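Local atomic coordinates of N5-carboxyaminoimidazole ribonucleotide synthetase (Bacillus anthracis, PDB entry 3QFF), a protein that probably uses ATP and bicarbonate to carboxylate aminoimidazole ribonucleotide, giving N5-carboxyaminoimidazole ribonucleotide in purine biosynthesis. Residues A[228-233]-A[313-318]; A[342-347]-A[355-360]. One frame throughout, in Å; residues are numbered along the deposited sequence.

Contact 1: A[228-233]-A[313-318]; sequences IVPARI and LKPVVM
The antiparallel seam between strands 223-229 and 316-322, where a C-terminal strand joins the sheet of the ATP-grasp domain, is closed at one end by Val229 and Val316. These two form a hydrogen-bonded pair: Val229 N gives its hydrogen to Val316 O at 3.0 Å, and Val316 N returns one to Val229 O at 2.9 Å. Both bonds are nearly straight. Val229 O is approached a second time by Pro315 CA, 3.4 Å away, in a bent CA-H...O contact beside the last bridge.

The two valine side chains lie side by side on one face of the sheet, which Tyr285 covers. Val316 sets CG1 between its backbone N and carbonyl carbon (chi1 54°), a rotation that brings this methyl 3.9 Å from Val229 CB. On the reverse face the non-hydrogen-bonded pair Ile228 and Val317 meets more loosely, Ile228 CG1 standing 4.3 Å from Val317 CG2; helix 365-374 packs over it through Ile365 and Ala368. Beyond the valines the chains separate at two prolines, whose rings pass at a slant with Pro230 CD 4.0 Å from Pro315 CB. The peptide bond before Pro230 is cis and turns the chain out of the strand. A hydrogen-bonded pair next to a non-hydrogen-bonded one is the normal alternation of an antiparallel sheet, here the one that runs from the ATP-grasp strands into the C-terminal ones.

Contact 2: A[342-347]-A[355-360]; sequences HLYGKE and MGHVNI
The backbones of His342 and His357 form a hydrogen-bonded pair in the hairpin of strands 339-343 and 354-361, His342 N bonding to His357 O and His357 N to His342 O. Their rings are nearly parallel (planes 9° apart) but slid so far that they barely overlap. Instead, His342 CB sits over the face of the His357 ring, 3.7 Å from its centroid. His357 holds CG between its backbone N and carbonyl carbon (chi1 65°), which brings its ring back across the hairpin and presents ND1 to Tyr344 OH at 2.7 Å, a hydrogen bond made at the imidazole edge. That bond ties down the far end of the phenol ring, while Tyr344 N bonds to Met355 O at 3.0 Å.

Between these two ties the ring lies flat on the backbone: Gly356 CA is 3.4 Å from its centroid, close to the normal, a CH-pi contact to a residue without a side chain. Met355, bent at both chi2 and chi3, curls its CE back to 3.8 Å from Lys346 CB. Water 1 bridges Lys346 N and Met355 O. Asp288 OD2 is hydrogen-bonded to both His342 NE2 and Asn359 ND2, and Met28 of helix 24-35 touches Tyr344 and His357. Met355 and Gly356 together oppose Ile321 of strand 316-322 in a classic beta bulge.

Contacts 1 and 2 are two seams of the same antiparallel sheet, their centres about 19 Å apart. Contact 1 comes first along the chain and is complete before contact 2 opens. Strands 316-322 and 354-361 are neighbours, so the order across this part of the sheet runs 223-229, 316-322, 354-361, 339-343. The contacts meet directly where Val317 O lies 2.8 Å from Ile360 N, a probable hydrogen bond, and where Met318 CG packs against Asn359 OD1. Contact 1 thus joins the ATP-grasp part to the C-terminal part, and contact 2 adds the outermost strand of this chain, 339-343, whose Leu343 makes backbone hydrogen bonds to the second subunit; contact 1 touches that subunit too.

Contact 1: A[228-233]-A[313-318]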
loop_
_atom_site.group_PDB
_atom_site.type_symbol
_atom_site.label_atom_id
_atom_site.label_comp_id
_atom_site.label_asym_id
_atom_site.label_seq_id
_atom_site.Cartn_x
_atom_site.Cartn_y
_atom_site.Cartn_z
ATOM N N ILE A 228 10.216 14.340 9.631
ATOM C CA ILE A 228 11.082 13.452 10.383
ATOM C C ILE A 228 10.289 12.856 11.527
ATOM O O ILE A 228 9.694 13.589 12.310
ATOM C CB ILE A 228 12.269 14.225 10.971
ATOM C CG1 ILE A 228 13.051 14.967 9.876
ATOM C CG2 ILE A 228 13.151 13.289 11.784
ATOM C CD1 ILE A 228 13.974 16.117 10.438
ATOM N N VAL A 229 10.299 11.530 11.630
ATOM C CA VAL A 229 9.499 10.832 12.617
ATOM C C VAL A 229 10.330 9.690 13.213
ATOM O O VAL A 229 10.813 8.831 12.473
ATOM C CB VAL A 229 8.204 10.263 11.986
ATOM C CG1 VAL A 229 7.177 9.923 13.060
ATOM C CG2 VAL A 229 7.615 11.248 10.973
ATOM N N PRO A 230 10.484 9.655 14.551
ATOM C CA PRO A 230 9.904 10.546 15.570
ATOM C C PRO A 230 10.482 11.957 15.494
ATOM O O PRO A 230 11.659 12.132 15.168
ATOM C CB PRO A 230 10.300 9.874 16.897
ATOM C CG PRO A 230 10.722 8.462 16.518
ATOM C CD PRO A 230 11.318 8.606 15.159
ATOM N N ALA A 231 9.642 12.958 15.734
ATOM C CA ALA A 231 10.122 14.344 15.819
ATOM C C ALA A 231 11.222 14.411 16.879
ATOM O O ALA A 231 11.137 13.742 17.904
ATOM C CB ALA A 231 8.970 15.295 16.173
ATOM N N ARG A 232 12.260 15.198 16.627
ATOM C CA ARG A 232 13.380 15.290 17.554
ATOM C C ARG A 232 13.069 16.290 18.680
ATOM O O ARG A 232 13.629 17.391 18.741
ATOM C CB ARG A 232 14.681 15.620 16.805
ATOM C CG ARG A 232 15.069 14.535 15.771
ATOM C CD ARG A 232 16.247 14.932 14.882
ATOM N NE ARG A 232 15.921 16.043 13.994
ATOM C CZ ARG A 232 16.795 16.673 13.205
ATOM N NH1 ARG A 232 16.380 17.673 12.441
ATOM N NH2 ARG A 232 18.082 16.309 13.170
ATOM N N ILE A 233 12.149 15.889 19.556
ATOM C CA ILE A 233 11.654 16.741 20.630
ATOM C C ILE A 233 11.528 15.922 21.913
ATOM O O ILE A 233 11.559 14.692 21.867
ATOM C CB ILE A 233 10.277 17.401 20.262
ATOM C CG1 ILE A 233 9.211 16.329 19.984
ATOM C CG2 ILE A 233 10.419 18.365 19.072
ATOM C CD1 ILE A 233 7.866 16.872 19.569
ATOM N N LEU A 313 6.430 1.858 13.123
ATOM C CA LEU A 313 7.119 0.574 13.027
ATOM C C LEU A 313 8.604 0.721 12.703
ATOM O O LEU A 313 9.391 -0.165 13.016
ATOM C CB LEU A 313 6.429 -0.333 11.999
ATOM C CG LEU A 313 4.970 -0.717 12.283
ATOM C CD1 LEU A 313 4.451 -1.668 11.206
ATOM C CD2 LEU A 313 4.809 -1.331 13.674
ATOM N N LYS A 314 8.974 1.833 12.076
ATOM C CA LYS A 314 10.380 2.183 11.837
ATOM C C LYS A 314 10.524 3.703 11.730
ATOM O O LYS A 314 9.624 4.369 11.213
ATOM C CB LYS A 314 10.897 1.499 10.553
ATOM C CG LYS A 314 12.446 1.475 10.399
ATOM C CD LYS A 314 12.933 0.135 9.854
ATOM C CE LYS A 314 14.370 0.217 9.323
ATOM N NZ LYS A 314 14.757 -1.063 8.641
ATOM N N PRO A 315 11.659 4.264 12.210
ATOM C CA PRO A 315 11.900 5.695 12.006
ATOM C C PRO A 315 12.038 6.046 10.510
ATOM O O PRO A 315 12.509 5.225 9.715
ATOM C CB PRO A 315 13.205 5.948 12.781
ATOM C CG PRO A 315 13.244 4.868 13.824
ATOM C CD PRO A 315 12.645 3.665 13.132
ATOM N N VAL A 316 11.617 7.251 10.137
ATOM C CA VAL A 316 11.476 7.614 8.736
ATOM C C VAL A 316 11.774 9.090 8.496
ATOM O O VAL A 316 11.486 9.955 9.340
ATOM C CB VAL A 316 10.041 7.225 8.196
ATOM C CG1 VAL A 316 8.935 7.831 9.080
ATOM C CG2 VAL A 316 9.843 7.632 6.702
ATOM N N VAL A 317 12.375 9.376 7.350
ATOM C CA VAL A 317 12.433 10.742 6.833
ATOM C C VAL A 317 11.734 10.738 5.498
ATOM O O VAL A 317 12.174 10.059 4.555
ATOM C CB VAL A 317 13.902 11.260 6.664
ATOM C CG1 VAL A 317 13.938 12.614 5.965
ATOM C CG2 VAL A 317 14.571 11.356 8.029
ATOM N N MET A 318 10.637 11.487 5.416
ATOM C CA MET A 318 9.993 11.711 4.144
ATOM C C MET A 318 10.663 12.904 3.484
ATOM O O MET A 318 10.890 13.929 4.149
ATOM C CB MET A 318 8.500 12.000 4.309
ATOM C CG MET A 318 7.812 12.113 2.946
ATOM S SD MET A 318 6.621 13.430 2.784
ATOM C CE MET A 318 7.643 14.910 2.913
#

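Contact 2: A[342-347]-A[355-360]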
loop_
_atom_site.group_PDB
_atom_site.type_symbol
_atom_site.label_atom_id
_atom_site.label_comp_id
_atom_site.label_asym_id
_atom_site.label_seq_id
_atom_site.Cartn_x
_atom_site.Cartn_y
_atom_site.Cartn_z
ATOM N N HIS A 342 7.498 7.135 -4.023
ATOM C CA HIS A 342 6.138 7.346 -4.500
ATOM C C HIS A 342 6.138 8.410 -5.582
ATOM O O HIS A 342 6.675 9.499 -5.390
ATOM C CB HIS A 342 5.216 7.711 -3.336
ATOM C CG HIS A 342 5.214 6.673 -2.258
ATOM N ND1 HIS A 342 4.211 5.737 -2.125
ATOM C CD2 HIS A 342 6.137 6.370 -1.319
ATOM C CE1 HIS A 342 4.500 4.927 -1.119
ATOM N NE2 HIS A 342 5.674 5.279 -0.628
ATOM N N LEU A 343 5.575 8.080 -6.732
ATOM C CA LEU A 343 5.454 9.070 -7.793
ATOM C C LEU A 343 4.001 9.159 -8.238
ATOM O O LEU A 343 3.314 8.149 -8.343
ATOM C CB LEU A 343 6.415 8.772 -8.952
ATOM C CG LEU A 343 7.915 8.817 -8.613
ATOM C CD1 LEU A 343 8.763 8.331 -9.792
ATOM C CD2 LEU A 343 8.367 10.217 -8.209
ATOM N N TYR A 344 3.541 10.379 -8.484
ATOM C CA TYR A 344 2.111 10.650 -8.569
ATOM C C TYR A 344 1.507 10.542 -9.979
ATOM O O TYR A 344 0.290 10.592 -10.138
ATOM C CB TYR A 344 1.816 12.036 -7.965
ATOM C CG TYR A 344 2.351 12.273 -6.552
ATOM C CD1 TYR A 344 2.730 13.560 -6.140
ATOM C CD2 TYR A 344 2.443 11.231 -5.621
ATOM C CE1 TYR A 344 3.192 13.811 -4.840
ATOM C CE2 TYR A 344 2.917 11.466 -4.312
ATOM C CZ TYR A 344 3.280 12.762 -3.937
ATOM O OH TYR A 344 3.737 12.999 -2.674
ATOM N N GLY A 345 2.348 10.389 -10.997
ATOM C CA GLY A 345 1.857 10.257 -12.376
ATOM C C GLY A 345 1.456 11.573 -13.027
ATOM O O GLY A 345 0.603 11.597 -13.914
ATOM N N LYS A 346 2.061 12.666 -12.572
ATOM C CA LYS A 346 1.844 13.963 -13.187
ATOM C C LYS A 346 2.711 14.082 -14.441
ATOM O O LYS A 346 3.850 13.600 -14.475
ATOM C CB LYS A 346 2.142 15.098 -12.200
ATOM C CG LYS A 346 1.085 15.271 -11.108
ATOM C CD LYS A 346 1.609 16.157 -9.990
ATOM C CE LYS A 346 0.554 16.398 -8.893
ATOM N NZ LYS A 346 1.018 17.456 -7.916
ATOM N N GLU A 347 2.157 14.719 -15.467
ATOM C CA GLU A 347 2.828 14.835 -16.759
ATOM C C GLU A 347 3.831 15.990 -16.772
ATOM O O GLU A 347 5.035 15.776 -16.941
ATOM C CB GLU A 347 1.793 15.002 -17.870
ATOM C CG GLU A 347 2.221 14.402 -19.194
ATOM C CD GLU A 347 1.589 15.115 -20.372
ATOM O OE1 GLU A 347 0.339 15.257 -20.393
ATOM O OE2 GLU A 347 2.346 15.539 -21.274
ATOM N N MET A 355 5.785 16.250 -7.312
ATOM C CA MET A 355 5.752 15.141 -8.290
ATOM C C MET A 355 5.722 13.780 -7.596
ATOM O O MET A 355 5.278 12.800 -8.180
ATOM C CB MET A 355 6.970 15.197 -9.236
ATOM C CG MET A 355 7.160 16.571 -9.936
ATOM S SD MET A 355 5.769 17.064 -10.963
ATOM C CE MET A 355 5.868 15.842 -12.282
ATOM N N GLY A 356 6.233 13.737 -6.367
ATOM C CA GLY A 356 6.244 12.531 -5.556
ATOM C C GLY A 356 6.832 12.794 -4.191
ATOM O O GLY A 356 6.982 13.962 -3.766
ATOM N N HIS A 357 7.165 11.707 -3.500
ATOM C CA HIS A 357 7.944 11.759 -2.265
ATOM C C HIS A 357 8.719 10.452 -2.094
ATOM O O HIS A 357 8.368 9.421 -2.688
ATOM C CB HIS A 357 7.045 12.033 -1.040
ATOM C CG HIS A 357 6.066 10.936 -0.746
ATOM N ND1 HIS A 357 4.808 10.892 -1.309
ATOM C CD2 HIS A 357 6.150 9.863 0.077
ATOM C CE1 HIS A 357 4.166 9.829 -0.858
ATOM N NE2 HIS A 357 4.957 9.187 -0.017
ATOM N N VAL A 358 9.773 10.493 -1.293
ATOM C CA VAL A 358 10.473 9.276 -0.936
ATOM C C VAL A 358 10.518 9.162 0.586
ATOM O O VAL A 358 10.846 10.133 1.281
ATOM C CB VAL A 358 11.890 9.190 -1.603
ATOM C CG1 VAL A 358 12.760 10.376 -1.211
ATOM C CG2 VAL A 358 12.588 7.869 -1.266
ATOM N N ASN A 359 10.149 7.982 1.092
ATOM C CA ASN A 359 10.255 7.663 2.502
ATOM C C ASN A 359 11.518 6.864 2.774
ATOM O O ASN A 359 11.658 5.716 2.313
ATOM C CB ASN A 359 9.017 6.881 2.957
ATOM C CG ASN A 359 7.793 7.766 3.079
ATOM O OD1 ASN A 359 7.910 8.964 3.368
ATOM N ND2 ASN A 359 6.621 7.198 2.849
ATOM N N ILE A 360 12.434 7.476 3.515
ATOM C CA ILE A 360 13.699 6.850 3.839
ATOM C C ILE A 360 13.599 6.253 5.232
ATOM O O ILE A 360 13.571 6.986 6.231
ATOM C CB ILE A 360 14.871 7.866 3.797
ATOM C CG1 ILE A 360 14.894 8.625 2.470
ATOM C CG2 ILE A 360 16.218 7.156 4.049
ATOM C CD1 ILE A 360 15.846 9.840 2.477
HETATM O O HOH W 1 4.264 12.869 -10.763
#